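Local coordinates for adhesion G-protein coupled receptor G6 (Danio rerio, PDB 6V55) that probably acts as a cell-surface adhesion receptor in myelination, through a calcium-binding, multidomain extracellular region, at residues P19-D24 with Q102-H107; E536-V541 with K577-T582; N607-V612 with T634-D639. All coordinates share one frame; numbering follows the deposited sequence.

In the fold
Contact 1 lies at the surface of the CUB domain, where a loop rests on the start of strand 105-114 and the loop before it. Contacts 2 and 3 lie on the same side of the chain's centre, about 22 Å apart between centres and not touching; the centre of contact 1 is about 31 Å and 28 Å from theirs. Contact 2 is partly buried and joins two nearly parallel helices. Contact 3 is buried and joins two beta sheets. No element is shared. Contact 1 mixes an aromatic ring, backbone carbonyls and a lysine chain, contact 2 packs leucine, valine and threonine methyls round an alanine, and contact 3 is almost wholly aliphatic. None has direct hydrogen bonds between its own segments.

Contact 1 of 3, residues P19-D24 with Q102-H107; sequences PCYPND and QKKGFH
Gln102 meets Asp24 where one loop of the CUB domain meets the loop leading into strand 105-114. This strand belongs to a four-stranded antiparallel sheet of the CUB beta sandwich. Gln102 follows Val101, a residue of the calcium site, and its CB lies 4.1 Å from Asp24 CB. The carbonyl O of Lys103 takes a CA-H...O contact from Asp24 CA at 3.3 Å. The aliphatic chain of Lys104 crosses the tyrosine side chain obliquely. Its CG touches Pro22 O at 3.3 Å, and its CD reaches Tyr21 CE1 at 3.6 Å. The bends at chi2 and chi3 carry NZ onward to a salt bridge with Asp49. The hydroxyl of Tyr21 is hydrogen-bonded to the same carboxylate, so Tyr21 and Lys104 share one acidic partner, Asp49 OD2. Gly105 passes close to the tyrosine with a positive phi of 105°, where a CB would press on the preceding carbonyl. Phe106 turns its side chain away, into the domain, to Phe95 and Trp33. Its carbonyl O stays behind, 3.6 Å above the plane of the Tyr21 ring and offset toward the rim. Pro22, which follows a cis peptide bond, puts its CB over the centre of the opposite ring face. His107 comes last. Its ring is oblique to that of Tyr21, the planes at 46°, while its NE2 bonds to Ser15. The closest approach here is His107 CB to Tyr21 CE2, at 3.6 Å.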
loop_
_atom_site.group_PDB
_atom_site.type_symbol
_atom_site.label_atom_id
_atom_site.label_comp_id
_atom_site.label_asym_id
_atom_site.label_seq_id
_atom_site.Cartn_x
_atom_site.Cartn_y
_atom_site.Cartn_z
ATOM N N PRO A 19 -0.614 -7.631 5.517
ATOM C CA PRO A 19 -0.418 -8.452 6.732
ATOM C C PRO A 19 -1.668 -9.229 7.114
ATOM O O PRO A 19 -2.782 -8.734 6.940
ATOM C CB PRO A 19 -0.042 -7.420 7.805
ATOM C CG PRO A 19 -0.302 -6.058 7.181
ATOM C CD PRO A 19 -0.114 -6.258 5.726
ATOM N N CYS A 20 -1.447 -10.518 7.417
ATOM C CA CYS A 20 -2.434 -11.530 7.806
ATOM C C CYS A 20 -3.358 -11.976 6.666
ATOM O O CYS A 20 -4.340 -12.676 6.944
ATOM C CB CYS A 20 -3.284 -11.102 9.018
ATOM S SG CYS A 20 -2.373 -10.282 10.348
ATOM N N TYR A 21 -3.061 -11.619 5.399
ATOM C CA TYR A 21 -3.812 -12.139 4.244
ATOM C C TYR A 21 -3.645 -13.656 4.164
ATOM O O TYR A 21 -2.535 -14.159 4.346
ATOM C CB TYR A 21 -3.320 -11.480 2.929
ATOM C CG TYR A 21 -3.948 -11.971 1.615
ATOM C CD1 TYR A 21 -5.106 -11.374 1.102
ATOM C CD2 TYR A 21 -3.393 -13.043 0.891
ATOM C CE1 TYR A 21 -5.694 -11.840 -0.083
ATOM C CE2 TYR A 21 -3.983 -13.519 -0.259
ATOM C CZ TYR A 21 -5.121 -12.910 -0.747
ATOM O OH TYR A 21 -5.660 -13.393 -1.919
ATOM N N PRO A 22 -4.724 -14.414 3.860
ATOM C CA PRO A 22 -6.093 -14.037 3.446
ATOM C C PRO A 22 -7.115 -13.683 4.543
ATOM O O PRO A 22 -8.266 -13.414 4.187
ATOM C CB PRO A 22 -6.567 -15.271 2.662
ATOM C CG PRO A 22 -5.831 -16.402 3.261
ATOM C CD PRO A 22 -4.497 -15.865 3.742
ATOM N N ASN A 23 -6.723 -13.624 5.819
ATOM C CA ASN A 23 -7.600 -13.064 6.842
ATOM C C ASN A 23 -7.485 -11.543 6.786
ATOM O O ASN A 23 -6.761 -10.984 5.957
ATOM C CB ASN A 23 -7.251 -13.596 8.232
ATOM C CG ASN A 23 -7.037 -15.106 8.255
ATOM O OD1 ASN A 23 -5.931 -15.581 8.548
ATOM N ND2 ASN A 23 -8.098 -15.867 7.972
ATOM N N ASP A 24 -8.180 -10.845 7.678
ATOM C CA ASP A 24 -8.200 -9.396 7.602
ATOM C C ASP A 24 -6.892 -8.800 8.105
ATOM O O ASP A 24 -6.235 -9.342 9.004
ATOM C CB ASP A 24 -9.349 -8.798 8.417
ATOM C CG ASP A 24 -10.731 -9.220 7.931
ATOM O OD1 ASP A 24 -11.668 -8.949 8.712
ATOM O OD2 ASP A 24 -10.898 -9.789 6.811
ATOM N N GLN A 102 -11.972 -3.515 9.042
ATOM C CA GLN A 102 -10.925 -4.137 8.244
ATOM C C GLN A 102 -11.531 -5.122 7.260
ATOM O O GLN A 102 -12.485 -5.837 7.583
ATOM C CB GLN A 102 -9.919 -4.841 9.137
ATOM C CG GLN A 102 -9.025 -3.860 9.833
ATOM C CD GLN A 102 -9.549 -3.459 11.171
ATOM O OE1 GLN A 102 -9.972 -4.308 11.947
ATOM N NE2 GLN A 102 -9.551 -2.156 11.451
ATOM N N LYS A 103 -10.981 -5.144 6.059
ATOM C CA LYS A 103 -11.329 -6.126 5.055
ATOM C C LYS A 103 -10.115 -7.016 4.787
ATOM O O LYS A 103 -9.135 -7.013 5.544
ATOM C CB LYS A 103 -11.820 -5.438 3.786
ATOM C CG LYS A 103 -12.986 -4.490 4.012
ATOM C CD LYS A 103 -14.267 -5.195 4.434
ATOM C CE LYS A 103 -15.224 -4.191 5.071
ATOM N NZ LYS A 103 -16.659 -4.460 4.794
ATOM N N LYS A 104 -10.185 -7.757 3.681
ATOM C CA LYS A 104 -9.306 -8.897 3.456
ATOM C C LYS A 104 -7.880 -8.462 3.150
ATOM O O LYS A 104 -6.917 -9.072 3.631
ATOM C CB LYS A 104 -9.874 -9.717 2.311
ATOM C CG LYS A 104 -9.225 -11.051 2.079
ATOM C CD LYS A 104 -9.253 -11.422 0.609
ATOM C CE LYS A 104 -10.639 -11.287 -0.021
ATOM N NZ LYS A 104 -10.667 -11.579 -1.494
ATOM N N GLY A 105 -7.724 -7.384 2.391
ATOM C CA GLY A 105 -6.406 -6.942 2.012
ATOM C C GLY A 105 -6.096 -7.277 0.572
ATOM O O GLY A 105 -6.960 -7.120 -0.305
ATOM N N PHE A 106 -4.881 -7.759 0.317
ATOM C CA PHE A 106 -4.449 -7.885 -1.060
ATOM C C PHE A 106 -3.282 -8.847 -1.193
ATOM O O PHE A 106 -2.548 -9.109 -0.237
ATOM C CB PHE A 106 -4.069 -6.532 -1.666
ATOM C CG PHE A 106 -3.142 -5.700 -0.829
ATOM C CD1 PHE A 106 -1.758 -5.786 -1.001
ATOM C CD2 PHE A 106 -3.645 -4.764 0.074
ATOM C CE1 PHE A 106 -0.889 -4.972 -0.252
ATOM C CE2 PHE A 106 -2.790 -3.952 0.826
ATOM C CZ PHE A 106 -1.418 -4.057 0.661
ATOM N N HIS A 107 -3.113 -9.331 -2.422
ATOM C CA HIS A 107 -2.023 -10.210 -2.819
ATOM C C HIS A 107 -1.493 -9.684 -4.142
ATOM O O HIS A 107 -2.213 -9.700 -5.146
ATOM C CB HIS A 107 -2.510 -11.653 -2.965
ATOM C CG HIS A 107 -1.422 -12.648 -3.225
ATOM N ND1 HIS A 107 -1.686 -13.950 -3.586
ATOM C CD2 HIS A 107 -0.073 -12.540 -3.173
ATOM C CE1 HIS A 107 -0.549 -14.597 -3.762
ATOM N NE2 HIS A 107 0.447 -13.769 -3.504
#

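Contact 2 of 3, residues E536-V541 with K577-T582; sequences ELTQVV and KDASET
Leu537 reaches across to Ala579 between two helix segments, 536-541 and 577-582. Their axes run in nearly the same direction, at 8°, and come within 8.6 Å. Leu537 sends only CD2 over, to 3.9 Å from Ala579 CB. Thr538 stands closest to the partner backbone, with its CA 4.8 Å from that of Ala579. Its methyl does the touching: CG2 lies 3.7 Å from Ala579 CB and 3.8 Å from Asp578 CB. One turn on, Val541 closes the other side of the alanine. Its CG1, held anti to the backbone N (chi1 165°), comes 3.3 Å from Ala579 O and also meets Thr582 CG2. The methyl of Thr582 in turn sits 3.3 Å from Val541 O. Ala579 CB is thus gripped by Leu537, Thr538 and Val541, and its small size suits the short spacing of the helices. The second helix is kinked just after this point, where the N of Glu581 and of Thr582 lack a bond to the preceding turn. Both segments belong to a group of helices, consistent with the helical subdomain of a GAIN domain. Leu537 and Val541 also touch Val568 of helix 555-568, while Ser580, on the far side, makes a weak hydrogen bond to Leu682 O in a loop.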
loop_
_atom_site.group_PDB
_atom_site.type_symbol
_atom_site.label_atom_id
_atom_site.label_comp_id
_atom_site.label_asym_id
_atom_site.label_seq_id
_atom_site.Cartn_x
_atom_site.Cartn_y
_atom_site.Cartn_z
ATOM N N GLU A 536 -8.250 4.781 27.664
ATOM C CA GLU A 536 -9.280 4.562 26.645
ATOM C C GLU A 536 -10.215 3.435 27.046
ATOM O O GLU A 536 -11.419 3.490 26.760
ATOM C CB GLU A 536 -8.647 4.224 25.304
ATOM C CG GLU A 536 -8.587 5.378 24.331
ATOM C CD GLU A 536 -7.436 5.247 23.338
ATOM O OE1 GLU A 536 -6.792 4.165 23.307
ATOM O OE2 GLU A 536 -7.151 6.249 22.627
ATOM N N LEU A 537 -9.678 2.434 27.740
ATOM C CA LEU A 537 -10.442 1.253 28.110
ATOM C C LEU A 537 -11.520 1.565 29.148
ATOM O O LEU A 537 -12.639 1.047 29.044
ATOM C CB LEU A 537 -9.482 0.194 28.627
ATOM C CG LEU A 537 -10.074 -1.188 28.737
ATOM C CD1 LEU A 537 -9.166 -2.115 28.003
ATOM C CD2 LEU A 537 -10.192 -1.593 30.184
ATOM N N THR A 538 -11.221 2.414 30.147
ATOM C CA THR A 538 -12.281 2.780 31.088
ATOM C C THR A 538 -13.295 3.740 30.456
ATOM O O THR A 538 -14.443 3.792 30.914
ATOM C CB THR A 538 -11.726 3.360 32.416
ATOM O OG1 THR A 538 -11.450 4.763 32.300
ATOM C CG2 THR A 538 -10.463 2.617 32.885
ATOM N N GLN A 539 -12.930 4.441 29.376
ATOM C CA GLN A 539 -13.927 5.236 28.674
ATOM C C GLN A 539 -14.818 4.389 27.788
ATOM O O GLN A 539 -15.977 4.756 27.553
ATOM C CB GLN A 539 -13.261 6.302 27.823
ATOM C CG GLN A 539 -12.549 7.305 28.635
ATOM C CD GLN A 539 -11.592 8.072 27.802
ATOM O OE1 GLN A 539 -11.826 8.285 26.613
ATOM N NE2 GLN A 539 -10.487 8.479 28.402
ATOM N N VAL A 540 -14.302 3.279 27.263
ATOM C CA VAL A 540 -15.162 2.391 26.494
ATOM C C VAL A 540 -16.132 1.673 27.432
ATOM O O VAL A 540 -17.327 1.550 27.139
ATOM C CB VAL A 540 -14.300 1.430 25.649
ATOM C CG1 VAL A 540 -15.126 0.404 24.990
ATOM C CG2 VAL A 540 -13.563 2.204 24.554
ATOM N N VAL A 541 -15.671 1.312 28.629
ATOM C CA VAL A 541 -16.515 0.539 29.532
ATOM C C VAL A 541 -17.535 1.443 30.242
ATOM O O VAL A 541 -18.644 1.001 30.583
ATOM C CB VAL A 541 -15.572 -0.269 30.455
ATOM C CG1 VAL A 541 -16.234 -0.832 31.649
ATOM C CG2 VAL A 541 -14.977 -1.431 29.661
ATOM N N LYS A 577 -8.282 -3.002 35.706
ATOM C CA LYS A 577 -8.522 -2.839 37.148
ATOM C C LYS A 577 -9.395 -1.632 37.470
ATOM O O LYS A 577 -10.305 -1.731 38.300
ATOM C CB LYS A 577 -7.193 -2.739 37.908
ATOM C CG LYS A 577 -7.320 -3.114 39.404
ATOM C CD LYS A 577 -5.958 -3.241 40.140
ATOM C CE LYS A 577 -5.166 -1.921 40.229
ATOM N NZ LYS A 577 -5.307 -1.229 41.557
ATOM N N ASP A 578 -9.211 -0.531 36.755
ATOM C CA ASP A 578 -10.062 0.630 36.954
ATOM C C ASP A 578 -11.439 0.480 36.312
ATOM O O ASP A 578 -12.398 1.087 36.796
ATOM C CB ASP A 578 -9.351 1.870 36.410
ATOM C CG ASP A 578 -8.465 2.530 37.445
ATOM O OD1 ASP A 578 -8.410 3.783 37.458
ATOM O OD2 ASP A 578 -7.847 1.793 38.254
ATOM N N ALA A 579 -11.569 -0.312 35.250
ATOM C CA ALA A 579 -12.838 -0.446 34.542
ATOM C C ALA A 579 -13.623 -1.703 34.893
ATOM O O ALA A 579 -14.728 -1.869 34.367
ATOM C CB ALA A 579 -12.611 -0.430 33.029
ATOM N N SER A 580 -13.093 -2.587 35.754
ATOM C CA SER A 580 -13.642 -3.939 35.871
ATOM C C SER A 580 -14.993 -3.956 36.576
ATOM O O SER A 580 -15.861 -4.761 36.220
ATOM C CB SER A 580 -12.669 -4.873 36.596
ATOM O OG SER A 580 -12.544 -4.556 37.971
ATOM N N GLU A 581 -15.208 -3.061 37.542
ATOM C CA GLU A 581 -16.472 -3.093 38.269
ATOM C C GLU A 581 -17.618 -2.551 37.416
ATOM O O GLU A 581 -18.742 -3.055 37.493
ATOM C CB GLU A 581 -16.354 -2.327 39.580
ATOM C CG GLU A 581 -17.529 -2.564 40.506
ATOM C CD GLU A 581 -17.671 -1.506 41.580
ATOM O OE1 GLU A 581 -16.831 -0.569 41.636
ATOM O OE2 GLU A 581 -18.624 -1.629 42.382
ATOM N N THR A 582 -17.344 -1.566 36.560
ATOM C CA THR A 582 -18.350 -1.119 35.602
ATOM C C THR A 582 -18.631 -2.197 34.555
ATOM O O THR A 582 -19.802 -2.470 34.236
ATOM C CB THR A 582 -17.877 0.181 34.956
ATOM O OG1 THR A 582 -17.758 1.200 35.963
ATOM C CG2 THR A 582 -18.821 0.646 33.893
#

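Contact 3 of 3, residues N607-V612 with T634-D639; sequences NLVVGV and TDPQID
Val609 and Gly611 of strand 608-612 face Pro636 and Ile638 in segment 634-639, with strand axes 7.2 Å apart at their closest and crossing at -35°. Side chains of each segment bridge the gap, some of them touching the other backbone. Val609 points at the partner and straddles the carbonyl of Pro636. Its CB lies 3.4 Å from Pro636 O, and both methyls come close to the same oxygen. That oxygen is not left bare, since Ser604 OG hydrogen-bonds to it. CG1 of Val609 sits between the backbone N and the carbonyl carbon (chi1 50°), which directs it to the proline ring, 3.8 Å from Pro636 CG. CG2 takes the other side and meets Ile638 CD1 at 3.7 Å. Strand 608-614 belongs to a four-stranded antiparallel sheet and strand 637-639 is an outermost strand of a six-stranded one. The contact therefore joins two sheets face to face, consistent with the beta sandwich of a GAIN domain. Phe676, on the strand beside 608-614, also touches Val609, and Phe674 and Thr602 touch Ile638. Replacing Val609 with an alanine would probably open a gap between the sheets, costing Pro636 and Ile638 the methyls they pack on. Ile638 extends its chain, chi2 173°, and lays CD1 against the backbone of the opposite strand. CD1 is 3.5 Å from Gly611 N and 3.7 Å from Gly611 CA. Glycine fits this position: a CB there would fall 2.7 Å from Ile638 CD1.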
loop_
_atom_site.group_PDB
_atom_site.type_symbol
_atom_site.label_atom_id
_atom_site.label_comp_id
_atom_site.label_asym_id
_atom_site.label_seq_id
_atom_site.Cartn_x
_atom_site.Cartn_y
_atom_site.Cartn_z
ATOM N N ASN A 607 -13.504 -15.062 25.383
ATOM C CA ASN A 607 -13.284 -15.240 26.820
ATOM C C ASN A 607 -14.547 -15.136 27.681
ATOM O O ASN A 607 -14.432 -15.082 28.915
ATOM C CB ASN A 607 -12.275 -14.220 27.345
ATOM C CG ASN A 607 -10.985 -14.239 26.588
ATOM O OD1 ASN A 607 -10.256 -15.236 26.600
ATOM N ND2 ASN A 607 -10.671 -13.121 25.935
ATOM N N LEU A 608 -15.739 -15.099 27.080
ATOM C CA LEU A 608 -16.969 -14.820 27.813
ATOM C C LEU A 608 -18.153 -15.425 27.079
ATOM O O LEU A 608 -18.410 -15.075 25.923
ATOM C CB LEU A 608 -17.199 -13.319 27.965
ATOM C CG LEU A 608 -18.485 -12.956 28.712
ATOM C CD1 LEU A 608 -18.415 -13.379 30.156
ATOM C CD2 LEU A 608 -18.814 -11.486 28.606
ATOM N N VAL A 609 -18.891 -16.300 27.752
ATOM C CA VAL A 609 -20.166 -16.780 27.236
ATOM C C VAL A 609 -21.233 -16.505 28.286
ATOM O O VAL A 609 -20.999 -16.719 29.483
ATOM C CB VAL A 609 -20.096 -18.267 26.834
ATOM C CG1 VAL A 609 -19.502 -19.154 27.929
ATOM C CG2 VAL A 609 -21.425 -18.762 26.384
ATOM N N VAL A 610 -22.350 -15.897 27.862
ATOM C CA VAL A 610 -23.463 -15.642 28.774
ATOM C C VAL A 610 -24.698 -16.294 28.179
ATOM O O VAL A 610 -24.831 -16.439 26.957
ATOM C CB VAL A 610 -23.719 -14.137 29.090
ATOM C CG1 VAL A 610 -22.444 -13.440 29.600
ATOM C CG2 VAL A 610 -24.341 -13.362 27.928
ATOM N N GLY A 611 -25.578 -16.745 29.054
ATOM C CA GLY A 611 -26.750 -17.480 28.612
ATOM C C GLY A 611 -27.929 -17.181 29.499
ATOM O O GLY A 611 -27.782 -16.923 30.698
ATOM N N VAL A 612 -29.105 -17.182 28.897
ATOM C CA VAL A 612 -30.358 -17.084 29.621
ATOM C C VAL A 612 -31.189 -18.269 29.176
ATOM O O VAL A 612 -31.052 -18.738 28.041
ATOM C CB VAL A 612 -31.097 -15.764 29.348
ATOM C CG1 VAL A 612 -30.493 -14.666 30.168
ATOM C CG2 VAL A 612 -30.985 -15.402 27.884
ATOM N N THR A 634 -13.038 -22.889 19.555
ATOM C CA THR A 634 -12.178 -22.103 20.423
ATOM C C THR A 634 -12.950 -21.351 21.508
ATOM O O THR A 634 -12.337 -20.898 22.487
ATOM C CB THR A 634 -11.323 -21.147 19.565
ATOM O OG1 THR A 634 -10.226 -20.638 20.332
ATOM C CG2 THR A 634 -12.135 -20.007 18.963
ATOM N N ASP A 635 -14.303 -21.266 21.395
ATOM C CA ASP A 635 -15.142 -20.484 22.288
ATOM C C ASP A 635 -15.950 -21.389 23.203
ATOM O O ASP A 635 -16.386 -22.465 22.779
ATOM C CB ASP A 635 -16.098 -19.585 21.497
ATOM C CG ASP A 635 -15.372 -18.429 20.815
ATOM O OD1 ASP A 635 -14.132 -18.351 20.930
ATOM O OD2 ASP A 635 -16.021 -17.595 20.166
ATOM N N PRO A 636 -16.156 -20.996 24.459
ATOM C CA PRO A 636 -16.926 -21.848 25.369
ATOM C C PRO A 636 -18.427 -21.719 25.135
ATOM O O PRO A 636 -18.933 -20.667 24.731
ATOM C CB PRO A 636 -16.519 -21.346 26.763
ATOM C CG PRO A 636 -16.051 -19.955 26.551
ATOM C CD PRO A 636 -15.486 -19.889 25.171
ATOM N N GLN A 637 -19.129 -22.825 25.383
ATOM C CA GLN A 637 -20.565 -22.955 25.169
ATOM C C GLN A 637 -21.263 -23.273 26.490
ATOM O O GLN A 637 -20.623 -23.533 27.509
ATOM C CB GLN A 637 -20.854 -24.056 24.146
ATOM C CG GLN A 637 -22.003 -23.809 23.185
ATOM C CD GLN A 637 -22.081 -24.909 22.141
ATOM O OE1 GLN A 637 -21.061 -25.523 21.803
ATOM N NE2 GLN A 637 -23.287 -25.175 21.631
ATOM N N ILE A 638 -22.596 -23.261 26.479
ATOM C CA ILE A 638 -23.384 -23.507 27.680
ATOM C C ILE A 638 -24.307 -24.692 27.435
ATOM O O ILE A 638 -25.123 -24.669 26.506
ATOM C CB ILE A 638 -24.190 -22.273 28.104
ATOM C CG1 ILE A 638 -23.252 -21.196 28.613
ATOM C CG2 ILE A 638 -25.171 -22.612 29.232
ATOM C CD1 ILE A 638 -23.965 -19.893 28.877
ATOM N N ASP A 639 -24.170 -25.723 28.269
ATOM C CA ASP A 639 -25.141 -26.806 28.381
ATOM C C ASP A 639 -26.151 -26.426 29.460
ATOM O O ASP A 639 -25.777 -26.227 30.622
ATOM C CB ASP A 639 -24.416 -28.103 28.742
ATOM C CG ASP A 639 -25.216 -29.361 28.420
ATOM O OD1 ASP A 639 -26.463 -29.390 28.579
ATOM O OD2 ASP A 639 -24.564 -30.357 28.033
#